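Local coordinates for hypothetical protein (Pseudomonas aeruginosa, PDB 2H1T) that is of uncharacterised function but may bind glycolipids and take part in their metabolism, at residues L52-D55 with A56-L60; S108-T111 with N112-P115; Y158-L161 with E162-F166; I179-P182 with G183-R187. One frame throughout, in Å; residues are numbered along the deposited sequence.

Contact 1 (L52-D55 with A56-L60); sequences LRWD and ADWHL
Asp55 OD1 is gripped by two backbone N-H groups of the residues that follow it. Asp57 N lies 2.7 Å from Asp55 OD1, and His59 N lies 2.9 Å from Asp55 OD1; the two donors come from opposite faces of the carboxylate, each well above its plane, so the oxygen is clamped between them. The first torsion of Asp55 (chi1 69°) sets CG between its own backbone N and carbonyl carbon, which folds the carboxylate back over the bend in the chain. Its other oxygen, Asp55 OD2, rests against His59 CB at 3.4 Å, with the carboxylate and imidazole planes turned 45° apart. The nearby carboxylate of Asp57 would tend to disfavour the charge on Asp55, for which the two N-H donors probably compensate.

This is the turn of a beta hairpin that joins strand 45-54 to strand 60-69 in the antiparallel sheet. A type I turn from Asp55 to Trp58 is closed by Trp58 N to Asp55 O, 3.0 Å, while Asp55 N reaches back to His59 O at 2.9 Å; with Trp58 in a left-handed backbone conformation, this is a type I turn with a G1 bulge. Flanking the turn, the two indoles run out together: the five-membered ring of Trp54 stacks face-to-face on the six-membered ring of Trp58, with centroids 4.1 Å apart and planes at 20°. Trp54 NE1 sits over the centre of the Trp58 ring system, and also makes a weak hydrogen bond to Asp28 O. Leu60 CD1 packs against Leu52 CB at 3.9 Å. In the loop, His59 ND1 is hydrogen-bonded to Gly82 O.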
loop_
_atom_site.group_PDB
_atom_site.type_symbol
_atom_site.label_atom_id
_atom_site.label_comp_id
_atom_site.label_asym_id
_atom_site.label_seq_id
_atom_site.Cartn_x
_atom_site.Cartn_y
_atom_site.Cartn_z
ATOM N N LEU A 52 6.865 -3.945 18.249
ATOM C CA LEU A 52 6.562 -4.643 19.493
ATOM C C LEU A 52 7.829 -4.905 20.275
ATOM O O LEU A 52 8.899 -5.143 19.704
ATOM C CB LEU A 52 5.839 -5.977 19.227
ATOM C CG LEU A 52 4.606 -5.901 18.318
ATOM C CD1 LEU A 52 4.036 -7.320 18.081
ATOM C CD2 LEU A 52 3.574 -4.919 18.891
ATOM N N ARG A 53 7.704 -4.832 21.597
ATOM C CA ARG A 53 8.813 -5.124 22.483
ATOM C C ARG A 53 8.278 -6.018 23.593
ATOM O O ARG A 53 7.197 -5.773 24.130
ATOM C CB ARG A 53 9.430 -3.837 23.028
ATOM C CG ARG A 53 10.557 -4.050 24.046
ATOM C CD ARG A 53 11.208 -2.726 24.537
ATOM N NE ARG A 53 10.243 -1.884 25.245
ATOM C CZ ARG A 53 9.863 -2.062 26.508
ATOM N NH1 ARG A 53 10.356 -3.057 27.229
ATOM N NH2 ARG A 53 8.982 -1.245 27.059
ATOM N N TRP A 54 9.040 -7.048 23.935
ATOM C CA TRP A 54 8.597 -8.043 24.946
ATOM C C TRP A 54 9.714 -8.328 25.916
ATOM O O TRP A 54 10.835 -7.864 25.697
ATOM C CB TRP A 54 8.155 -9.328 24.263
ATOM C CG TRP A 54 9.125 -9.881 23.299
ATOM C CD1 TRP A 54 10.082 -10.811 23.551
ATOM C CD2 TRP A 54 9.244 -9.541 21.904
ATOM N NE1 TRP A 54 10.789 -11.082 22.408
ATOM C CE2 TRP A 54 10.277 -10.343 21.375
ATOM C CE3 TRP A 54 8.510 -8.710 21.028
ATOM C CZ2 TRP A 54 10.650 -10.295 20.030
ATOM C CZ3 TRP A 54 8.869 -8.680 19.675
ATOM C CH2 TRP A 54 9.955 -9.443 19.198
ATOM N N ASP A 55 9.409 -9.043 27.005
ATOM C CA ASP A 55 10.430 -9.395 27.984
ATOM C C ASP A 55 11.125 -10.729 27.701
ATOM O O ASP A 55 10.893 -11.353 26.661
ATOM C CB ASP A 55 9.841 -9.372 29.407
ATOM C CG ASP A 55 8.840 -10.479 29.653
ATOM O OD1 ASP A 55 8.769 -11.469 28.879
ATOM O OD2 ASP A 55 8.134 -10.373 30.666
ATOM N N ALA A 56 11.968 -11.164 28.644
ATOM C CA ALA A 56 12.730 -12.401 28.474
ATOM C C ALA A 56 11.827 -13.598 28.308
ATOM O O ALA A 56 12.265 -14.616 27.804
ATOM C CB ALA A 56 13.654 -12.631 29.681
ATOM N N ASP A 57 10.571 -13.493 28.751
ATOM C CA ASP A 57 9.670 -14.617 28.717
ATOM C C ASP A 57 8.640 -14.518 27.619
ATOM O O ASP A 57 7.709 -15.323 27.563
ATOM C CB ASP A 57 9.015 -14.781 30.081
ATOM C CG ASP A 57 10.033 -15.070 31.160
ATOM O OD1 ASP A 57 10.867 -15.974 30.966
ATOM O OD2 ASP A 57 10.038 -14.375 32.191
ATOM N N TRP A 58 8.884 -13.581 26.696
ATOM C CA TRP A 58 8.013 -13.301 25.559
ATOM C C TRP A 58 6.647 -12.730 25.956
ATOM O O TRP A 58 5.689 -12.865 25.197
ATOM C CB TRP A 58 7.886 -14.541 24.658
ATOM C CG TRP A 58 9.073 -14.748 23.801
ATOM C CD1 TRP A 58 10.257 -15.316 24.167
ATOM C CD2 TRP A 58 9.213 -14.380 22.420
ATOM N NE1 TRP A 58 11.122 -15.341 23.096
ATOM C CE2 TRP A 58 10.510 -14.762 22.014
ATOM C CE3 TRP A 58 8.373 -13.763 21.487
ATOM C CZ2 TRP A 58 10.986 -14.533 20.710
ATOM C CZ3 TRP A 58 8.852 -13.532 20.209
ATOM C CH2 TRP A 58 10.141 -13.931 19.831
ATOM N N HIS A 59 6.564 -12.105 27.138
ATOM C CA HIS A 59 5.413 -11.253 27.478
ATOM C C HIS A 59 5.557 -9.884 26.822
ATOM O O HIS A 59 6.552 -9.209 27.013
ATOM C CB HIS A 59 5.290 -11.038 28.972
ATOM C CG HIS A 59 5.061 -12.279 29.762
ATOM N ND1 HIS A 59 4.167 -12.332 30.811
ATOM C CD2 HIS A 59 5.609 -13.514 29.671
ATOM C CE1 HIS A 59 4.163 -13.552 31.325
ATOM N NE2 HIS A 59 5.037 -14.287 30.661
ATOM N N LEU A 60 4.518 -9.427 26.134
ATOM C CA LEU A 60 4.510 -8.120 25.549
ATOM C C LEU A 60 4.618 -7.019 26.616
ATOM O O LEU A 60 3.890 -7.057 27.611
ATOM C CB LEU A 60 3.235 -7.887 24.737
ATOM C CG LEU A 60 3.342 -6.644 23.859
ATOM C CD1 LEU A 60 4.157 -6.882 22.604
ATOM C CD2 LEU A 60 2.001 -6.200 23.497
#

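Contact 2 (S108-T111 with N112-P115); sequences SPFT and NTFP
Phe110 and Phe114 meet in an offset edge-to-face pair, the edge of Phe114 turned toward the face of Phe110. The ring planes stand at 74° with centroids 5.2 Å apart, and the touch is made at Phe110 CE2 and Phe114 CE2, 3.6 Å from each other. Different first torsions bring the rings together: Phe110 carries CG anti to its backbone N (chi1 176°), whereas in Phe114 CG is anti to the carbonyl carbon (chi1 -69°). On another part of its rim the Phe114 ring receives the carbonyl of Thr111 close to its plane, Thr111 O being 3.4 Å from Phe114 CD2.

The backbone beneath winds as successive turns leading into helix 113-119. Thr113 N donates to Phe110 O at 3.0 Å and Phe114 N to Thr111 O at 3.2 Å, with a weak bond from Asn112 N to Pro109 O just before them. An ST turn opens the segment, Ser108 OG accepting from Phe110 N at 3.1 Å; the same hydroxyl is hydrogen-bonded to Glu22. A water gives its hydrogens to Pro109 O and Thr113 OG1, each at 2.7 Å, tying the entry loop to the helix, and Thr113 OG1 is hydrogen-bonded to Gly176 O as well. Leu52 of strand 45-54 packs against both phenylalanine rings, while Trp10 of the second subunit packs on Pro109 and Phe110.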
loop_
_atom_site.group_PDB
_atom_site.type_symbol
_atom_site.label_atom_id
_atom_site.label_comp_id
_atom_site.label_asym_id
_atom_site.label_seq_id
_atom_site.Cartn_x
_atom_site.Cartn_y
_atom_site.Cartn_z
ATOM N N SER A 108 -1.666 -10.284 10.426
ATOM C CA SER A 108 -0.258 -10.689 10.561
ATOM C C SER A 108 -0.091 -12.034 11.221
ATOM O O SER A 108 -0.537 -12.251 12.344
ATOM C CB SER A 108 0.577 -9.668 11.315
ATOM O OG SER A 108 1.910 -10.134 11.538
ATOM N N PRO A 109 0.659 -12.928 10.567
ATOM C CA PRO A 109 0.893 -14.202 11.261
ATOM C C PRO A 109 2.081 -14.132 12.229
ATOM O O PRO A 109 2.387 -15.113 12.962
ATOM C CB PRO A 109 1.166 -15.152 10.099
ATOM C CG PRO A 109 1.852 -14.322 9.136
ATOM C CD PRO A 109 1.240 -12.935 9.213
ATOM N N PHE A 110 2.734 -12.977 12.283
ATOM C CA PHE A 110 3.809 -12.794 13.289
ATOM C C PHE A 110 3.326 -13.083 14.693
ATOM O O PHE A 110 3.997 -13.808 15.455
ATOM C CB PHE A 110 4.425 -11.404 13.271
ATOM C CG PHE A 110 5.459 -11.188 14.356
ATOM C CD1 PHE A 110 6.520 -12.100 14.543
ATOM C CD2 PHE A 110 5.404 -10.100 15.157
ATOM C CE1 PHE A 110 7.471 -11.922 15.531
ATOM C CE2 PHE A 110 6.362 -9.923 16.156
ATOM C CZ PHE A 110 7.386 -10.829 16.341
ATOM N N THR A 111 2.163 -12.536 15.038
ATOM C CA THR A 111 1.763 -12.525 16.436
ATOM C C THR A 111 1.421 -13.894 17.030
ATOM O O THR A 111 1.416 -14.055 18.236
ATOM C CB THR A 111 0.633 -11.501 16.697
ATOM O OG1 THR A 111 -0.505 -11.756 15.846
ATOM C CG2 THR A 111 1.166 -10.088 16.462
ATOM N N ASN A 112 1.229 -14.900 16.178
ATOM C CA ASN A 112 1.040 -16.275 16.643
ATOM C C ASN A 112 2.284 -16.802 17.387
ATOM O O ASN A 112 2.206 -17.739 18.169
ATOM C CB ASN A 112 0.731 -17.177 15.460
ATOM C CG ASN A 112 -0.608 -16.867 14.803
ATOM O OD1 ASN A 112 -0.674 -16.143 13.805
ATOM N ND2 ASN A 112 -1.664 -17.333 15.403
ATOM N N THR A 113 3.427 -16.175 17.137
ATOM C CA THR A 113 4.672 -16.558 17.795
ATOM C C THR A 113 4.649 -16.306 19.294
ATOM O O THR A 113 5.203 -17.091 20.056
ATOM C CB THR A 113 5.839 -15.831 17.126
ATOM O OG1 THR A 113 5.918 -16.285 15.783
ATOM C CG2 THR A 113 7.173 -16.127 17.809
ATOM N N PHE A 114 3.888 -15.318 19.736
ATOM C CA PHE A 114 3.897 -14.955 21.164
ATOM C C PHE A 114 3.397 -16.065 22.055
ATOM O O PHE A 114 4.151 -16.477 22.946
ATOM C CB PHE A 114 3.203 -13.611 21.405
ATOM C CG PHE A 114 3.998 -12.454 20.848
ATOM C CD1 PHE A 114 5.165 -12.024 21.495
ATOM C CD2 PHE A 114 3.659 -11.859 19.648
ATOM C CE1 PHE A 114 5.935 -10.979 20.992
ATOM C CE2 PHE A 114 4.451 -10.820 19.120
ATOM C CZ PHE A 114 5.590 -10.397 19.777
ATOM N N PRO A 115 2.142 -16.552 21.842
ATOM C CA PRO A 115 1.709 -17.643 22.720
ATOM C C PRO A 115 2.596 -18.876 22.613
ATOM O O PRO A 115 2.874 -19.516 23.625
ATOM C CB PRO A 115 0.273 -17.922 22.277
ATOM C CG PRO A 115 -0.181 -16.643 21.624
ATOM C CD PRO A 115 1.065 -16.102 20.956
HETATM O O HOH W 1 4.970 -15.965 13.224
#

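Contact 3 (Y158-L161 with E162-F166); sequences YENL and EGSAF
Tyr158 meets Phe166 edge against edge: Tyr158 CE2 lies in the plane of the Phe166 ring, 3.9 Å from Phe166 CD2, and the two side chains cross at about a right angle. Tyr158 OH is hydrogen-bonded to a bound methylpentanediol, probably from the crystallisation liquor. At Glu159 the touch is from the backbone, Glu159 CA making a CH-O contact of 3.4 Å with Phe166 O. That same carbonyl takes the N-H of Asn160, with Asn160 N 2.9 Å from Phe166 O, nearly along the C=O axis.

The Asn160 side chain, with CG anti to the backbone N (chi1 177°), reaches into the loop. Its OD1 accepts from Glu162 N at 2.6 Å, from above the amide plane, and more weakly from Gly163 N. A water bridges Asn160 O and Ala165 N, and Ser164 OG accepts from Phe166 N at 3.0 Å in an ST turn, so loop groups and one water together hold the turn. Leu161 lies against Arg126 and Glu128 of strand 126-135.

The loop links strands 155-160 and 167-172 of the mixed sheet. Strand 142-152 flanks it through Met144 and Arg145, and Tyr181 of strand 178-181 packs on both aromatic rings.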
loop_
_atom_site.group_PDB
_atom_site.type_symbol
_atom_site.label_atom_id
_atom_site.label_comp_id
_atom_site.label_asym_id
_atom_site.label_seq_id
_atom_site.Cartn_x
_atom_site.Cartn_y
_atom_site.Cartn_z
ATOM N N TYR A 158 -4.663 -23.698 16.274
ATOM C CA TYR A 158 -5.173 -22.412 16.733
ATOM C C TYR A 158 -6.717 -22.508 16.689
ATOM O O TYR A 158 -7.268 -23.044 15.743
ATOM C CB TYR A 158 -4.680 -21.233 15.838
ATOM C CG TYR A 158 -5.489 -20.005 16.162
ATOM C CD1 TYR A 158 -5.151 -19.199 17.251
ATOM C CD2 TYR A 158 -6.686 -19.726 15.469
ATOM C CE1 TYR A 158 -5.986 -18.095 17.592
ATOM C CE2 TYR A 158 -7.514 -18.690 15.830
ATOM C CZ TYR A 158 -7.158 -17.881 16.900
ATOM O OH TYR A 158 -7.993 -16.807 17.216
ATOM N N GLU A 159 -7.411 -22.001 17.693
ATOM C CA GLU A 159 -8.876 -21.898 17.683
ATOM C C GLU A 159 -9.377 -20.550 18.240
ATOM O O GLU A 159 -8.924 -20.095 19.292
ATOM C CB GLU A 159 -9.504 -23.006 18.524
ATOM C CG GLU A 159 -9.023 -24.415 18.201
ATOM C CD GLU A 159 -9.565 -25.466 19.134
ATOM O OE1 GLU A 159 -10.712 -25.939 18.910
ATOM O OE2 GLU A 159 -8.834 -25.840 20.077
ATOM N N ASN A 160 -10.353 -19.959 17.568
ATOM C CA ASN A 160 -11.163 -18.898 18.167
ATOM C C ASN A 160 -12.095 -19.469 19.227
ATOM O O ASN A 160 -12.790 -20.481 18.983
ATOM C CB ASN A 160 -12.026 -18.228 17.098
ATOM C CG ASN A 160 -12.963 -17.160 17.672
ATOM O OD1 ASN A 160 -14.113 -17.454 18.070
ATOM N ND2 ASN A 160 -12.493 -15.912 17.694
ATOM N N LEU A 161 -12.172 -18.793 20.361
ATOM C CA LEU A 161 -13.105 -19.207 21.398
ATOM C C LEU A 161 -14.305 -18.291 21.529
ATOM O O LEU A 161 -15.125 -18.499 22.419
ATOM C CB LEU A 161 -12.389 -19.396 22.744
ATOM C CG LEU A 161 -11.263 -20.420 22.823
ATOM C CD1 LEU A 161 -10.813 -20.625 24.271
ATOM C CD2 LEU A 161 -11.665 -21.730 22.261
ATOM N N GLU A 162 -14.487 -17.303 20.656
ATOM C CA GLU A 162 -15.594 -16.359 20.905
ATOM C C GLU A 162 -16.902 -16.650 20.175
ATOM O O GLU A 162 -17.925 -16.011 20.467
ATOM C CB GLU A 162 -15.180 -14.906 20.651
ATOM C CG GLU A 162 -14.006 -14.433 21.456
ATOM C CD GLU A 162 -14.332 -14.002 22.871
ATOM O OE1 GLU A 162 -15.503 -13.718 23.184
ATOM O OE2 GLU A 162 -13.399 -13.918 23.689
ATOM N N GLY A 163 -16.913 -17.626 19.265
ATOM C CA GLY A 163 -18.163 -18.015 18.612
ATOM C C GLY A 163 -18.075 -18.344 17.140
ATOM O O GLY A 163 -18.910 -19.109 16.656
ATOM N N SER A 164 -17.101 -17.768 16.420
ATOM C CA SER A 164 -16.841 -18.132 14.985
ATOM C C SER A 164 -16.517 -19.614 14.727
ATOM O O SER A 164 -16.700 -20.109 13.630
ATOM C CB SER A 164 -15.646 -17.359 14.443
ATOM O OG SER A 164 -14.463 -17.873 15.017
ATOM N N ALA A 165 -16.024 -20.318 15.736
ATOM C CA ALA A 165 -15.519 -21.681 15.560
ATOM C C ALA A 165 -14.341 -21.767 14.586
ATOM O O ALA A 165 -14.008 -22.885 14.201
ATOM C CB ALA A 165 -16.620 -22.631 15.109
ATOM N N PHE A 166 -13.705 -20.643 14.198
ATOM C CA PHE A 166 -12.547 -20.717 13.308
ATOM C C PHE A 166 -11.397 -21.529 13.926
ATOM O O PHE A 166 -11.020 -21.339 15.071
ATOM C CB PHE A 166 -12.028 -19.320 12.937
ATOM C CG PHE A 166 -10.835 -19.352 11.997
ATOM C CD1 PHE A 166 -11.016 -19.632 10.660
ATOM C CD2 PHE A 166 -9.527 -19.183 12.480
ATOM C CE1 PHE A 166 -9.928 -19.712 9.806
ATOM C CE2 PHE A 166 -8.447 -19.232 11.633
ATOM C CZ PHE A 166 -8.656 -19.497 10.281
HETATM O O HOH W 2 -15.733 -20.062 18.717
#

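Contact 4 (I179-P182 with G183-R187); sequences IDYP and GLFQR
Leu184 and Tyr181 meet just after the tip of the hairpin, where Gly183, with a positive phi (79°) that glycine adopts easily, leads the chain back. Leu184 N donates to Tyr181 O at 2.8 Å, and Leu184 CD1 lies alongside the tyrosine ring, 3.7 Å from Tyr181 CE1. Phe185 N binds the same carbonyl, Tyr181 O, at 2.9 Å, in the carbonyl plane and on a lone pair. With Leu184 and Phe185 both facing Tyr181, the pair forms a classic beta bulge, and Tyr181 O is gripped by two donors. Tyr181 N returns a bond to Phe185 O, making a hydrogen-bonded antiparallel pair. The edge of the Phe185 ring is turned toward the face of Tyr181, planes at 73°, and Tyr181 CB lies in the plane of the Phe185 ring.

On the other face Gln186 keeps alongside Asp180, Gln186 CG 3.8 Å from Asp180 OD1; a water donates to Phe185 O and, weakly, to Asp180 OD1. Arg187 N donates to Ile179 O at 2.8 Å. The bent side chain of Arg187 lays one face of its guanidinium over Ile179 CG1, its NH1 forming a salt bridge with Asp173.

Strand 178-181 pairs on its other side with strand 167-172, while strand 185-187 is the last of the mixed sheet within the chain. Residues Phe185 to Arg187 pair antiparallel with a strand of the second subunit, carrying the sheet across the interface.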
loop_
_atom_site.group_PDB
_atom_site.type_symbol
_atom_site.label_atom_id
_atom_site.label_comp_id
_atom_site.label_asym_id
_atom_site.label_seq_id
_atom_site.Cartn_x
_atom_site.Cartn_y
_atom_site.Cartn_z
ATOM N N ILE A 179 5.630 -20.424 9.226
ATOM C CA ILE A 179 5.941 -20.709 7.821
ATOM C C ILE A 179 4.654 -20.610 6.983
ATOM O O ILE A 179 4.562 -19.794 6.044
ATOM C CB ILE A 179 6.625 -22.132 7.669
ATOM C CG1 ILE A 179 7.896 -22.185 8.513
ATOM C CG2 ILE A 179 7.037 -22.437 6.181
ATOM C CD1 ILE A 179 8.587 -23.567 8.508
ATOM N N ASP A 180 3.690 -21.466 7.311
ATOM C CA ASP A 180 2.392 -21.527 6.631
ATOM C C ASP A 180 1.284 -21.357 7.633
ATOM O O ASP A 180 1.221 -22.032 8.624
ATOM C CB ASP A 180 2.170 -22.820 5.898
ATOM C CG ASP A 180 3.096 -22.999 4.730
ATOM O OD1 ASP A 180 3.381 -21.993 4.029
ATOM O OD2 ASP A 180 3.531 -24.150 4.500
ATOM N N TYR A 181 0.435 -20.411 7.338
ATOM C CA TYR A 181 -0.865 -20.221 7.994
ATOM C C TYR A 181 -1.828 -20.613 6.872
ATOM O O TYR A 181 -2.196 -19.804 6.032
ATOM C CB TYR A 181 -1.044 -18.779 8.440
ATOM C CG TYR A 181 -2.127 -18.654 9.480
ATOM C CD1 TYR A 181 -3.379 -19.246 9.284
ATOM C CD2 TYR A 181 -1.916 -17.925 10.653
ATOM C CE1 TYR A 181 -4.387 -19.123 10.233
ATOM C CE2 TYR A 181 -2.930 -17.773 11.609
ATOM C CZ TYR A 181 -4.150 -18.397 11.406
ATOM O OH TYR A 181 -5.172 -18.296 12.325
ATOM N N PRO A 182 -2.210 -21.884 6.817
ATOM C CA PRO A 182 -2.773 -22.395 5.562
ATOM C C PRO A 182 -4.004 -21.634 5.052
ATOM O O PRO A 182 -4.974 -21.410 5.783
ATOM C CB PRO A 182 -3.092 -23.871 5.879
ATOM C CG PRO A 182 -2.208 -24.192 7.114
ATOM C CD PRO A 182 -2.140 -22.915 7.874
ATOM N N GLY A 183 -3.911 -21.204 3.790
ATOM C CA GLY A 183 -4.987 -20.478 3.136
ATOM C C GLY A 183 -5.053 -19.012 3.520
ATOM O O GLY A 183 -5.823 -18.285 2.925
ATOM N N LEU A 184 -4.251 -18.565 4.501
ATOM C CA LEU A 184 -4.240 -17.160 4.890
ATOM C C LEU A 184 -2.898 -16.452 4.658
ATOM O O LEU A 184 -2.907 -15.327 4.171
ATOM C CB LEU A 184 -4.625 -16.975 6.354
ATOM C CG LEU A 184 -6.107 -17.175 6.649
ATOM C CD1 LEU A 184 -6.306 -16.836 8.086
ATOM C CD2 LEU A 184 -6.943 -16.309 5.802
ATOM N N PHE A 185 -1.782 -17.062 5.060
ATOM C CA PHE A 185 -0.470 -16.434 4.880
ATOM C C PHE A 185 0.564 -17.439 4.493
ATOM O O PHE A 185 0.505 -18.613 4.963
ATOM C CB PHE A 185 -0.006 -15.772 6.160
ATOM C CG PHE A 185 -0.943 -14.730 6.669
ATOM C CD1 PHE A 185 -0.940 -13.441 6.126
ATOM C CD2 PHE A 185 -1.821 -15.012 7.692
ATOM C CE1 PHE A 185 -1.809 -12.456 6.603
ATOM C CE2 PHE A 185 -2.718 -14.009 8.179
ATOM C CZ PHE A 185 -2.717 -12.740 7.615
ATOM N N GLN A 186 1.524 -16.979 3.678
ATOM C CA GLN A 186 2.703 -17.756 3.347
ATOM C C GLN A 186 3.991 -16.956 3.593
ATOM O O GLN A 186 4.176 -15.839 3.084
ATOM C CB GLN A 186 2.653 -18.181 1.892
ATOM C CG GLN A 186 3.677 -19.205 1.495
ATOM C CD GLN A 186 3.622 -19.489 0.001
ATOM O OE1 GLN A 186 2.900 -18.819 -0.758
ATOM N NE2 GLN A 186 4.391 -20.489 -0.435
ATOM N N ARG A 187 4.907 -17.559 4.315
ATOM C CA ARG A 187 6.254 -17.020 4.354
ATOM C C ARG A 187 6.946 -17.038 2.999
ATOM O O ARG A 187 6.968 -18.047 2.286
ATOM C CB ARG A 187 7.110 -17.661 5.435
ATOM C CG ARG A 187 8.066 -16.605 6.053
ATOM C CD ARG A 187 8.355 -16.847 7.505
ATOM N NE ARG A 187 9.570 -17.619 7.581
ATOM C CZ ARG A 187 9.917 -18.463 8.536
ATOM N NH1 ARG A 187 9.149 -18.741 9.564
ATOM N NH2 ARG A 187 11.072 -19.052 8.421
HETATM O O HOH W 3 0.470 -21.186 3.665
#

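How the contacts relate
The four contacts follow one another along the chain without overlap. Contact 1 belongs to the antiparallel sheet, contacts 3 and 4 to the mixed sheet, and contact 2, at the start of helix 113-119, lies between them, its centre about 12 Å from those of contacts 1 and 4. It touches both: Phe114 reaches Trp54 and Trp58 of contact 1, and Pro109 packs on Phe185 of contact 4. Contacts 3 and 4 meet at Tyr181 OH, beside Phe166, while contacts 1 and 3 stay about 25 Å apart between centres. The helix entry thus packs between the two sheets, and contacts 2 and 4 take part in the dimer interface, where the mixed sheet runs on into the other chain.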